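Pyroglutatmate porin OpdO (Pseudomonas aeruginosa, PDB 3SZV) probably forms a porin channel of the OprD family in the bacterial outer membrane, through which small carboxylate solutes such as pyroglutamate are thought to pass. Local coordinates at residues A[218-223]-A[284-289]; A[181-186]-A[302-307]; A[296-301]-A[334-339]. All blocks are in the same frame, centred on the assembly; numbering follows the deposited sequence. Where two conformers were deposited one is given.

Contact 1 (A[218-223]-A[284-289]); sequences YRQTFA and DPYPYI. With C8E ((hydroxyethyloxy)tri(ethyloxy)octane), chain I; C8E ((hydroxyethyloxy)tri(ethyloxy)octane), chain H.
Tyr218 and Pro287 meet in a buried CH-pi contact on the inner side of the barrel wall, where strand 218-230 faces the long loop between strands 271-281 and 311-320. Pro287 CB lies 4.0 Å from the centroid of the Tyr218 ring and 18° off its normal, so the proline comes over a face; its closest ring atom is Tyr218 CD2, at 3.8 Å from Pro287 CB. The ring is brought there by a chi1 of 72°, which sets Tyr218 CG between the backbone N and the carbonyl carbon. Farther along the ring, Tyr218 OH reaches the loop backbone, 3.4 Å from Tyr288 CA.

Gln220, two residues on along the strand and also turned to the loop, reaches it with an extended chain. Its NE2 gives a weak hydrogen bond to Pro287 O (3.3 Å, 140° at the hydrogen). The same nitrogen is 3.4 Å from Tyr286 CE1, the two side chains crossing at about a right angle. A water sits 2.8 Å from Gln220 OE1 and 3.0 Å from Pro287 O, placed to bridge them. On the other side of the strand, Arg219 CB lies 3.5 Å from C7 of a bound C8E detergent (chain I), as expected of the lipid-facing surface of a membrane barrel. Pro287 also touches Ala246 of strand 236-248 and Asn257 of strand 256-268.

The apolar part of the contact is thus Pro287 CB over the Tyr218 ring; beside it Pro287 O has a weak bond from the Gln220 amide and a water within reach, so the polar atoms here are served by weak, partly water-mediated bonds.

Contact 2 (A[181-186]-A[302-307]); sequences SANRIG and IGDFGN
The inward-folded loop of the OprD-type barrel, between strands 271-281 and 311-320, is tied here to the short turn joining strands 180-182 and 186-200 by a two-nitrogen salt bridge from Arg184 to Asp304. The guanidinium approaches end-on and spends one nitrogen on each oxygen: Arg184 NH2 lies 2.8 Å from Asp304 OD1, with 165° at the hydrogen, and Arg184 NH1 lies 2.9 Å from Asp304 OD2, with 155°. The OD2 bond uses the syn lone pair, and OD1 is also met on its syn side. The two planes are 33° apart, so the groups are clearly twisted out of a common plane.

Arg184 can span the gap because its chain is extended from CG to NE, while its last torsion turns the guanidinium across the line of the chain. Asp304 carries the motif of the site: its OD1 also accepts from Gly306 N at 2.8 Å, closing an Asx turn. This donor comes from above the carboxylate plane, well away from the direction of the arginine, which leaves the syn side to Arg184. The second oxygen, Asp304 OD2, has a further partner in Tyr288 OH, so the carboxylate is gripped by side-chain and backbone donors together, an environment that would be expected to stabilise its negative charge.

Asn307 crosses the arginine at about a right angle, its amide plane steeply inclined to the guanidinium. Its OD1 takes weak hydrogen bonds from Arg184 NE and NH2, each 3.2 Å from Asn307 OD1, while Asn307 ND2 is bound to Glu310. The backbone of Gly306 and Asn307 lies over the rim of one guanidinium face, with Gly306 C 3.9 Å above the plane.

Contact 3 (A[296-301]-A[334-339]); sequences LVNFIQ and RYVSGD
A chi1 of 57° puts Ile300 CG1 between its backbone N and carbonyl carbon, leaving CG2 beside the N, and with chi2 of 165° the two branches part: CD1 runs to Val336 while CG2 lies against Arg334. This is the inner face of the barrel wall, where the inward-folded loop between strands 271-281 and 311-320 rests on strand 329-343. Arg334 and Val336, alternate residues of that strand, both turn toward the loop.

Ile300 and Val336 meet tip to tip, with CD1 of Ile300 3.6 Å from CG2 of Val336. Against Arg334 the isoleucine slides past in the opposite direction, and its branched carbon comes over a face of the guanidinium, Ile300 CB standing 3.6 Å above that plane toward the rim. Ile300 CG2 is likewise 3.6 Å from Arg334 NE. That nitrogen donates to Asn355 of the next strand, a bond that helps fix the flat group under the isoleucine.

Asn298, at the third position of a type I turn from Leu296 to Phe299, lays CB 4.0 Å from CG1 of Val336, while its amide is bound to Gln314 and Ser312. At the other end a water links the polar groups, donating to Gln301 OE1 at 2.8 Å and receiving a weak bond from Arg334 NH2 at 3.2 Å.

Overall arrangement
All three contacts involve the loop between strands 271-281 and 311-320, taken at successive places: 284-289, 296-301 and 302-307. Contacts 1 and 3 are buried and set it against wall strands 218-230 and 329-343 through mixed contacts: a proline on a tyrosine ring with a weak amide bond in contact 1, and isoleucine against valine and a guanidinium face in contact 3. Contact 2, only partly buried, pairs loop with turn and relies on charge. Tyr288 O, 2.8 Å from Asn183 N in a probable hydrogen bond, joins contacts 1 and 2; Phe305 CZ, 3.5 Å from Val336 CG1, joins 2 and 3. Contacts 1 and 3 meet through Tyr286 and Leu296.

Contact 1 (A[218-223]-A[284-289])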
loop_
_atom_site.group_PDB
_atom_site.type_symbol
_atom_site.label_atom_id
_atom_site.label_comp_id
_atom_site.label_asym_id
_atom_site.label_seq_id
_atom_site.Cartn_x
_atom_site.Cartn_y
_atom_site.Cartn_z
ATOM N N TYR A 218 -19.147 4.008 5.066
ATOM C CA TYR A 218 -18.545 4.429 6.322
ATOM C C TYR A 218 -17.839 5.784 6.264
ATOM O O TYR A 218 -17.477 6.274 5.185
ATOM C CB TYR A 218 -17.585 3.351 6.858
ATOM C CG TYR A 218 -16.273 3.203 6.096
ATOM C CD1 TYR A 218 -15.242 4.128 6.252
ATOM C CD2 TYR A 218 -16.059 2.137 5.220
ATOM C CE1 TYR A 218 -14.027 3.994 5.562
ATOM C CE2 TYR A 218 -14.854 2.000 4.516
ATOM C CZ TYR A 218 -13.850 2.930 4.692
ATOM O OH TYR A 218 -12.669 2.777 3.996
ATOM N N ARG A 219 -17.662 6.380 7.438
ATOM C CA ARG A 219 -16.807 7.546 7.628
ATOM C C ARG A 219 -15.667 7.089 8.524
ATOM O O ARG A 219 -15.879 6.310 9.456
ATOM C CB ARG A 219 -17.562 8.680 8.322
ATOM C CG ARG A 219 -18.810 9.157 7.596
ATOM C CD ARG A 219 -19.630 10.111 8.486
ATOM N NE ARG A 219 -20.881 10.475 7.841
ATOM C CZ ARG A 219 -21.750 11.349 8.340
ATOM N NH1 ARG A 219 -21.494 11.953 9.492
ATOM N NH2 ARG A 219 -22.869 11.624 7.684
ATOM N N GLN A 220 -14.464 7.584 8.281
ATOM C CA GLN A 220 -13.322 7.196 9.098
ATOM C C GLN A 220 -12.356 8.360 9.265
ATOM O O GLN A 220 -12.096 9.098 8.317
ATOM C CB GLN A 220 -12.607 6.014 8.453
ATOM C CG GLN A 220 -11.523 5.362 9.307
ATOM C CD GLN A 220 -10.974 4.129 8.633
ATOM O OE1 GLN A 220 -10.663 4.157 7.451
ATOM N NE2 GLN A 220 -10.880 3.022 9.370
ATOM N N THR A 221 -11.843 8.526 10.475
ATOM C CA THR A 221 -10.827 9.530 10.761
ATOM C C THR A 221 -9.632 8.843 11.382
ATOM O O THR A 221 -9.797 7.939 12.208
ATOM C CB THR A 221 -11.370 10.601 11.703
ATOM O OG1 THR A 221 -12.481 11.243 11.062
ATOM C CG2 THR A 221 -10.291 11.653 12.036
ATOM N N PHE A 222 -8.438 9.263 10.974
ATOM C CA PHE A 222 -7.165 8.705 11.434
ATOM C C PHE A 222 -6.310 9.812 12.028
ATOM O O PHE A 222 -6.165 10.889 11.439
ATOM C CB PHE A 222 -6.414 8.070 10.249
ATOM C CG PHE A 222 -4.951 7.757 10.525
ATOM C CD1 PHE A 222 -4.575 6.503 10.969
ATOM C CD2 PHE A 222 -3.966 8.726 10.356
ATOM C CE1 PHE A 222 -3.234 6.213 11.233
ATOM C CE2 PHE A 222 -2.627 8.445 10.608
ATOM C CZ PHE A 222 -2.263 7.184 11.046
ATOM N N ALA A 223 -5.749 9.553 13.203
ATOM C CA ALA A 223 -4.726 10.426 13.766
ATOM C C ALA A 223 -3.474 9.600 13.979
ATOM O O ALA A 223 -3.547 8.445 14.392
ATOM C CB ALA A 223 -5.201 11.040 15.083
ATOM N N ASP A 284 -17.603 -3.674 15.202
ATOM C CA ASP A 284 -17.219 -3.995 13.838
ATOM C C ASP A 284 -15.713 -4.108 13.674
ATOM O O ASP A 284 -14.943 -3.574 14.473
ATOM C CB ASP A 284 -17.784 -2.932 12.892
ATOM C CG ASP A 284 -19.287 -2.915 12.912
ATOM O OD1 ASP A 284 -19.882 -3.777 12.239
ATOM O OD2 ASP A 284 -19.892 -2.091 13.635
ATOM N N PRO A 285 -15.281 -4.837 12.638
ATOM C CA PRO A 285 -13.859 -4.964 12.325
ATOM C C PRO A 285 -13.367 -3.687 11.646
ATOM O O PRO A 285 -14.156 -2.770 11.377
ATOM C CB PRO A 285 -13.835 -6.139 11.351
ATOM C CG PRO A 285 -15.116 -5.970 10.584
ATOM C CD PRO A 285 -16.127 -5.506 11.635
ATOM N N TYR A 286 -12.068 -3.619 11.367
ATOM C CA TYR A 286 -11.501 -2.400 10.795
ATOM C C TYR A 286 -11.927 -2.204 9.343
ATOM O O TYR A 286 -11.645 -3.042 8.497
ATOM C CB TYR A 286 -9.997 -2.499 10.848
ATOM C CG TYR A 286 -9.276 -1.243 10.412
ATOM C CD1 TYR A 286 -9.276 -0.116 11.226
ATOM C CD2 TYR A 286 -8.570 -1.189 9.211
ATOM C CE1 TYR A 286 -8.598 1.037 10.873
ATOM C CE2 TYR A 286 -7.889 -0.025 8.843
ATOM C CZ TYR A 286 -7.904 1.075 9.682
ATOM O OH TYR A 286 -7.233 2.236 9.372
ATOM N N PRO A 287 -12.607 -1.091 9.053
ATOM C CA PRO A 287 -13.070 -0.925 7.677
ATOM C C PRO A 287 -12.001 -0.316 6.788
ATOM O O PRO A 287 -11.201 0.516 7.225
ATOM C CB PRO A 287 -14.249 0.045 7.820
ATOM C CG PRO A 287 -13.898 0.865 9.024
ATOM C CD PRO A 287 -13.176 -0.083 9.969
ATOM N N TYR A 288 -12.004 -0.759 5.532
ATOM C CA TYR A 288 -11.165 -0.190 4.480
ATOM C C TYR A 288 -11.718 -0.635 3.152
ATOM O O TYR A 288 -12.525 -1.556 3.088
ATOM C CB TYR A 288 -9.695 -0.597 4.624
ATOM C CG TYR A 288 -9.324 -2.069 4.743
ATOM C CD1 TYR A 288 -8.723 -2.742 3.685
ATOM C CD2 TYR A 288 -9.487 -2.756 5.948
ATOM C CE1 TYR A 288 -8.322 -4.067 3.811
ATOM C CE2 TYR A 288 -9.074 -4.071 6.084
ATOM C CZ TYR A 288 -8.498 -4.720 5.010
ATOM O OH TYR A 288 -8.053 -6.006 5.104
ATOM N N ILE A 289 -11.260 -0.001 2.076
ATOM C CA ILE A 289 -11.733 -0.351 0.752
ATOM C C ILE A 289 -11.294 -1.776 0.392
ATOM O O ILE A 289 -10.117 -2.125 0.479
ATOM C CB ILE A 289 -11.211 0.667 -0.264
ATOM C CG1 ILE A 289 -11.945 1.990 -0.085
ATOM C CG2 ILE A 289 -11.406 0.157 -1.679
ATOM C CD1 ILE A 289 -11.251 3.161 -0.740
HETATM C C4 C8E I . -15.056 10.013 10.688
HETATM C C5 C8E I . -15.463 11.207 9.831
HETATM C C6 C8E I . -14.906 11.042 8.421
HETATM C C7 C8E I . -15.866 11.556 7.362
HETATM C C8 C8E I . -15.913 13.076 7.279
HETATM O O9 C8E I . -16.090 13.463 5.929
HETATM C C10 C8E I . -14.990 13.131 5.106
HETATM C C11 C8E I . -14.563 14.438 4.455
HETATM O O12 C8E I . -13.409 14.333 3.658
HETATM C C13 C8E I . -13.374 15.411 2.748
HETATM C C14 C8E I . -12.707 15.022 1.435
HETATM O O15 C8E I . -12.442 16.198 0.703
HETATM C C16 C8E I . -12.482 16.015 -0.694
HETATM C C17 C8E I . -11.052 16.046 -1.239
HETATM O O18 C8E I . -11.035 16.040 -2.650
HETATM C C19 C8E I . -10.193 17.035 -3.195
HETATM C C20 C8E I . -9.209 16.398 -4.173
HETATM O O21 C8E I . -9.498 16.825 -5.487
HETATM O O12 C8E H . -5.766 3.723 23.387
HETATM C C13 C8E H . -5.951 4.880 22.607
HETATM C C14 C8E H . -4.629 5.619 22.402
HETATM O O15 C8E H . -4.731 6.399 21.229
HETATM C C16 C8E H . -3.500 6.650 20.585
HETATM C C17 C8E H . -3.311 8.153 20.418
HETATM O O18 C8E H . -2.184 8.421 19.607
HETATM C C19 C8E H . -2.462 8.312 18.230
HETATM C C20 C8E H . -2.297 9.678 17.562
HETATM O O21 C8E H . -2.256 10.687 18.545
HETATM O O HOH W 1 -9.091 2.324 6.132
#

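Contact 2 (A[181-186]-A[302-307])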
loop_
_atom_site.group_PDB
_atom_site.type_symbol
_atom_site.label_atom_id
_atom_site.label_comp_id
_atom_site.label_asym_id
_atom_site.label_seq_id
_atom_site.Cartn_x
_atom_site.Cartn_y
_atom_site.Cartn_z
ATOM N N SER A 181 -16.404 -1.543 -2.409
ATOM C CA SER A 181 -17.048 -2.121 -1.237
ATOM C C SER A 181 -16.052 -2.073 -0.090
ATOM O O SER A 181 -14.887 -1.713 -0.284
ATOM C CB SER A 181 -17.514 -3.559 -1.492
ATOM O OG SER A 181 -16.421 -4.454 -1.608
ATOM N N ALA A 182 -16.507 -2.396 1.110
ATOM C CA ALA A 182 -15.627 -2.392 2.276
ATOM C C ALA A 182 -15.240 -3.811 2.674
ATOM O O ALA A 182 -16.058 -4.721 2.646
ATOM C CB ALA A 182 -16.280 -1.671 3.443
ATOM N N ASN A 183 -13.971 -3.985 3.014
ATOM C CA ASN A 183 -13.466 -5.273 3.478
ATOM C C ASN A 183 -14.292 -5.810 4.654
ATOM O O ASN A 183 -14.528 -5.075 5.626
ATOM C CB ASN A 183 -12.000 -5.134 3.885
ATOM C CG ASN A 183 -11.322 -6.470 4.073
ATOM O OD1 ASN A 183 -11.020 -7.170 3.101
ATOM N ND2 ASN A 183 -11.089 -6.849 5.326
ATOM N N ARG A 184 -14.703 -7.079 4.548
ATOM C CA ARG A 184 -15.605 -7.777 5.496
ATOM C C ARG A 184 -17.027 -7.241 5.534
ATOM O O ARG A 184 -17.984 -8.019 5.461
ATOM C CB ARG A 184 -15.051 -7.800 6.928
ATOM C CG ARG A 184 -13.790 -8.622 7.122
ATOM C CD ARG A 184 -13.382 -8.583 8.603
ATOM N NE ARG A 184 -12.158 -9.324 8.876
ATOM C CZ ARG A 184 -10.928 -8.811 8.812
ATOM N NH1 ARG A 184 -10.755 -7.527 8.488
ATOM N NH2 ARG A 184 -9.881 -9.582 9.076
ATOM N N ILE A 185 -17.157 -5.927 5.660
ATOM C CA ILE A 185 -18.445 -5.288 5.934
ATOM C C ILE A 185 -19.355 -5.250 4.706
ATOM O O ILE A 185 -20.586 -5.247 4.829
ATOM C CB ILE A 185 -18.203 -3.871 6.474
ATOM C CG1 ILE A 185 -17.623 -3.948 7.890
ATOM C CG2 ILE A 185 -19.477 -3.029 6.441
ATOM C CD1 ILE A 185 -16.683 -2.794 8.202
ATOM N N GLY A 186 -18.756 -5.230 3.518
ATOM C CA GLY A 186 -19.528 -5.212 2.291
ATOM C C GLY A 186 -19.992 -3.821 1.908
ATOM O O GLY A 186 -19.261 -2.837 2.073
ATOM N N ILE A 302 -0.614 -12.149 4.865
ATOM C CA ILE A 302 -1.973 -12.628 4.636
ATOM C C ILE A 302 -2.990 -11.814 5.430
ATOM O O ILE A 302 -3.885 -11.170 4.858
ATOM C CB ILE A 302 -2.104 -14.120 4.969
ATOM C CG1 ILE A 302 -1.155 -14.940 4.081
ATOM C CG2 ILE A 302 -3.553 -14.593 4.786
ATOM C CD1 ILE A 302 -1.138 -16.421 4.378
ATOM N N GLY A 303 -2.837 -11.806 6.745
ATOM C CA GLY A 303 -3.849 -11.216 7.603
ATOM C C GLY A 303 -3.653 -9.768 7.997
ATOM O O GLY A 303 -2.529 -9.238 7.993
ATOM N N ASP A 304 -4.759 -9.114 8.333
ATOM C CA ASP A 304 -4.716 -7.734 8.785
ATOM C C ASP A 304 -4.816 -7.587 10.305
ATOM O O ASP A 304 -4.577 -6.500 10.845
ATOM C CB ASP A 304 -5.773 -6.866 8.077
ATOM C CG ASP A 304 -7.188 -7.322 8.331
ATOM O OD1 ASP A 304 -7.421 -8.167 9.236
ATOM O OD2 ASP A 304 -8.092 -6.809 7.628
ATOM N N PHE A 305 -5.150 -8.683 10.989
ATOM C CA PHE A 305 -5.355 -8.666 12.434
ATOM C C PHE A 305 -6.351 -7.578 12.824
ATOM O O PHE A 305 -6.271 -6.961 13.883
ATOM C CB PHE A 305 -4.012 -8.628 13.172
ATOM C CG PHE A 305 -3.250 -9.913 13.017
ATOM C CD1 PHE A 305 -3.352 -10.920 13.973
ATOM C CD2 PHE A 305 -2.512 -10.162 11.864
ATOM C CE1 PHE A 305 -2.701 -12.135 13.803
ATOM C CE2 PHE A 305 -1.859 -11.367 11.689
ATOM C CZ PHE A 305 -1.949 -12.357 12.662
ATOM N N GLY A 306 -7.332 -7.403 11.943
ATOM C CA GLY A 306 -8.329 -6.358 12.090
ATOM C C GLY A 306 -9.716 -6.886 12.394
ATOM O O GLY A 306 -10.712 -6.185 12.198
ATOM N N ASN A 307 -9.781 -8.129 12.866
ATOM C CA ASN A 307 -11.058 -8.730 13.245
ATOM C C ASN A 307 -11.696 -8.062 14.460
ATOM O O ASN A 307 -11.025 -7.384 15.241
ATOM C CB ASN A 307 -10.876 -10.232 13.492
ATOM C CG ASN A 307 -10.496 -10.971 12.231
ATOM O OD1 ASN A 307 -11.349 -11.223 11.373
ATOM N ND2 ASN A 307 -9.220 -11.328 12.108
#

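Contact 3 (A[296-301]-A[334-339])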
loop_
_atom_site.group_PDB
_atom_site.type_symbol
_atom_site.label_atom_id
_atom_site.label_comp_id
_atom_site.label_asym_id
_atom_site.label_seq_id
_atom_site.Cartn_x
_atom_site.Cartn_y
_atom_site.Cartn_z
ATOM N N LEU A 296 -2.744 -0.633 9.024
ATOM C CA LEU A 296 -2.658 -1.274 10.339
ATOM C C LEU A 296 -1.241 -1.741 10.581
ATOM O O LEU A 296 -0.619 -2.324 9.693
ATOM C CB LEU A 296 -3.606 -2.468 10.416
ATOM C CG LEU A 296 -5.095 -2.107 10.385
ATOM C CD1 LEU A 296 -5.927 -3.375 10.201
ATOM C CD2 LEU A 296 -5.521 -1.351 11.664
ATOM N N VAL A 297 -0.718 -1.481 11.772
ATOM C CA VAL A 297 0.670 -1.848 12.046
ATOM C C VAL A 297 0.914 -3.351 11.949
ATOM O O VAL A 297 2.027 -3.771 11.623
ATOM C CB VAL A 297 1.196 -1.307 13.415
ATOM C CG1 VAL A 297 1.107 0.238 13.490
ATOM C CG2 VAL A 297 0.492 -1.991 14.609
ATOM N N ASN A 298 -0.106 -4.167 12.250
ATOM C CA ASN A 298 0.064 -5.613 12.197
ATOM C C ASN A 298 -0.533 -6.276 10.952
ATOM O O ASN A 298 -0.756 -7.484 10.926
ATOM C CB ASN A 298 -0.471 -6.262 13.489
ATOM C CG ASN A 298 0.414 -5.966 14.705
ATOM O OD1 ASN A 298 1.542 -5.469 14.582
ATOM N ND2 ASN A 298 -0.094 -6.294 15.895
ATOM N N PHE A 299 -0.761 -5.479 9.907
ATOM C CA PHE A 299 -1.153 -6.010 8.600
ATOM C C PHE A 299 0.101 -6.536 7.913
ATOM O O PHE A 299 1.055 -5.785 7.669
ATOM C CB PHE A 299 -1.821 -4.908 7.762
ATOM C CG PHE A 299 -1.869 -5.176 6.274
ATOM C CD1 PHE A 299 -2.551 -6.268 5.760
ATOM C CD2 PHE A 299 -1.284 -4.281 5.394
ATOM C CE1 PHE A 299 -2.608 -6.486 4.373
ATOM C CE2 PHE A 299 -1.345 -4.489 4.017
ATOM C CZ PHE A 299 -2.007 -5.590 3.513
ATOM N N ILE A 300 0.092 -7.833 7.624
ATOM C CA ILE A 300 1.264 -8.522 7.100
ATOM C C ILE A 300 0.921 -9.312 5.829
ATOM O O ILE A 300 0.077 -8.851 5.049
ATOM C CB ILE A 300 1.959 -9.342 8.212
ATOM C CG1 ILE A 300 1.011 -10.360 8.855
ATOM C CG2 ILE A 300 2.518 -8.400 9.269
ATOM C CD1 ILE A 300 1.756 -11.401 9.686
ATOM N N GLN A 301 1.565 -10.454 5.578
ATOM C CA GLN A 301 1.448 -11.060 4.252
ATOM C C GLN A 301 0.026 -11.476 3.925
ATOM O O GLN A 301 -0.485 -11.192 2.835
ATOM C CB GLN A 301 2.399 -12.250 4.092
ATOM C CG GLN A 301 2.340 -12.894 2.715
ATOM C CD GLN A 301 3.437 -13.928 2.503
ATOM O OE1 GLN A 301 4.532 -13.823 3.061
ATOM N NE2 GLN A 301 3.149 -14.941 1.692
ATOM N N ARG A 334 8.843 -12.353 10.553
ATOM C CA ARG A 334 7.978 -11.699 11.521
ATOM C C ARG A 334 6.895 -12.658 11.979
ATOM O O ARG A 334 6.580 -13.632 11.299
ATOM C CB ARG A 334 7.370 -10.415 10.944
ATOM C CG ARG A 334 6.585 -10.634 9.670
ATOM C CD ARG A 334 6.113 -9.326 9.056
ATOM N NE ARG A 334 5.566 -9.595 7.738
ATOM C CZ ARG A 334 5.353 -8.673 6.809
ATOM N NH1 ARG A 334 5.586 -7.395 7.075
ATOM N NH2 ARG A 334 4.880 -9.020 5.620
ATOM N N TYR A 335 6.349 -12.372 13.149
ATOM C CA TYR A 335 5.342 -13.213 13.763
ATOM C C TYR A 335 4.333 -12.289 14.418
ATOM O O TYR A 335 4.709 -11.334 15.114
ATOM C CB TYR A 335 5.990 -14.120 14.807
ATOM C CG TYR A 335 5.022 -14.980 15.584
ATOM C CD1 TYR A 335 4.575 -14.596 16.843
ATOM C CD2 TYR A 335 4.580 -16.190 15.072
ATOM C CE1 TYR A 335 3.698 -15.406 17.575
ATOM C CE2 TYR A 335 3.707 -17.003 15.798
ATOM C CZ TYR A 335 3.273 -16.592 17.035
ATOM O OH TYR A 335 2.404 -17.411 17.737
ATOM N N VAL A 336 3.055 -12.564 14.184
ATOM C CA VAL A 336 1.985 -11.802 14.798
ATOM C C VAL A 336 1.021 -12.775 15.460
ATOM O O VAL A 336 0.629 -13.774 14.865
ATOM C CB VAL A 336 1.232 -10.960 13.761
ATOM C CG1 VAL A 336 0.136 -10.141 14.431
ATOM C CG2 VAL A 336 2.193 -10.043 13.003
ATOM N N SER A 337 0.675 -12.489 16.712
ATOM C CA SER A 337 -0.249 -13.328 17.473
ATOM C C SER A 337 -1.445 -12.498 17.909
ATOM O O SER A 337 -1.294 -11.435 18.509
ATOM C CB SER A 337 0.474 -13.906 18.692
ATOM O OG SER A 337 -0.383 -14.728 19.473
ATOM N N GLY A 338 -2.639 -12.981 17.576
ATOM C CA GLY A 338 -3.864 -12.278 17.911
ATOM C C GLY A 338 -4.754 -13.098 18.828
ATOM O O GLY A 338 -4.830 -14.323 18.717
ATOM N N ASP A 339 -5.428 -12.407 19.737
ATOM C CA ASP A 339 -6.444 -13.042 20.573
ATOM C C ASP A 339 -7.597 -12.077 20.844
ATOM O O ASP A 339 -7.674 -10.994 20.247
ATOM C CB ASP A 339 -5.827 -13.639 21.854
ATOM C CG ASP A 339 -5.425 -12.589 22.872
ATOM O OD1 ASP A 339 -5.469 -11.384 22.569
ATOM O OD2 ASP A 339 -5.053 -12.984 24.000
HETATM O O HOH W 2 5.946 -11.637 4.041
#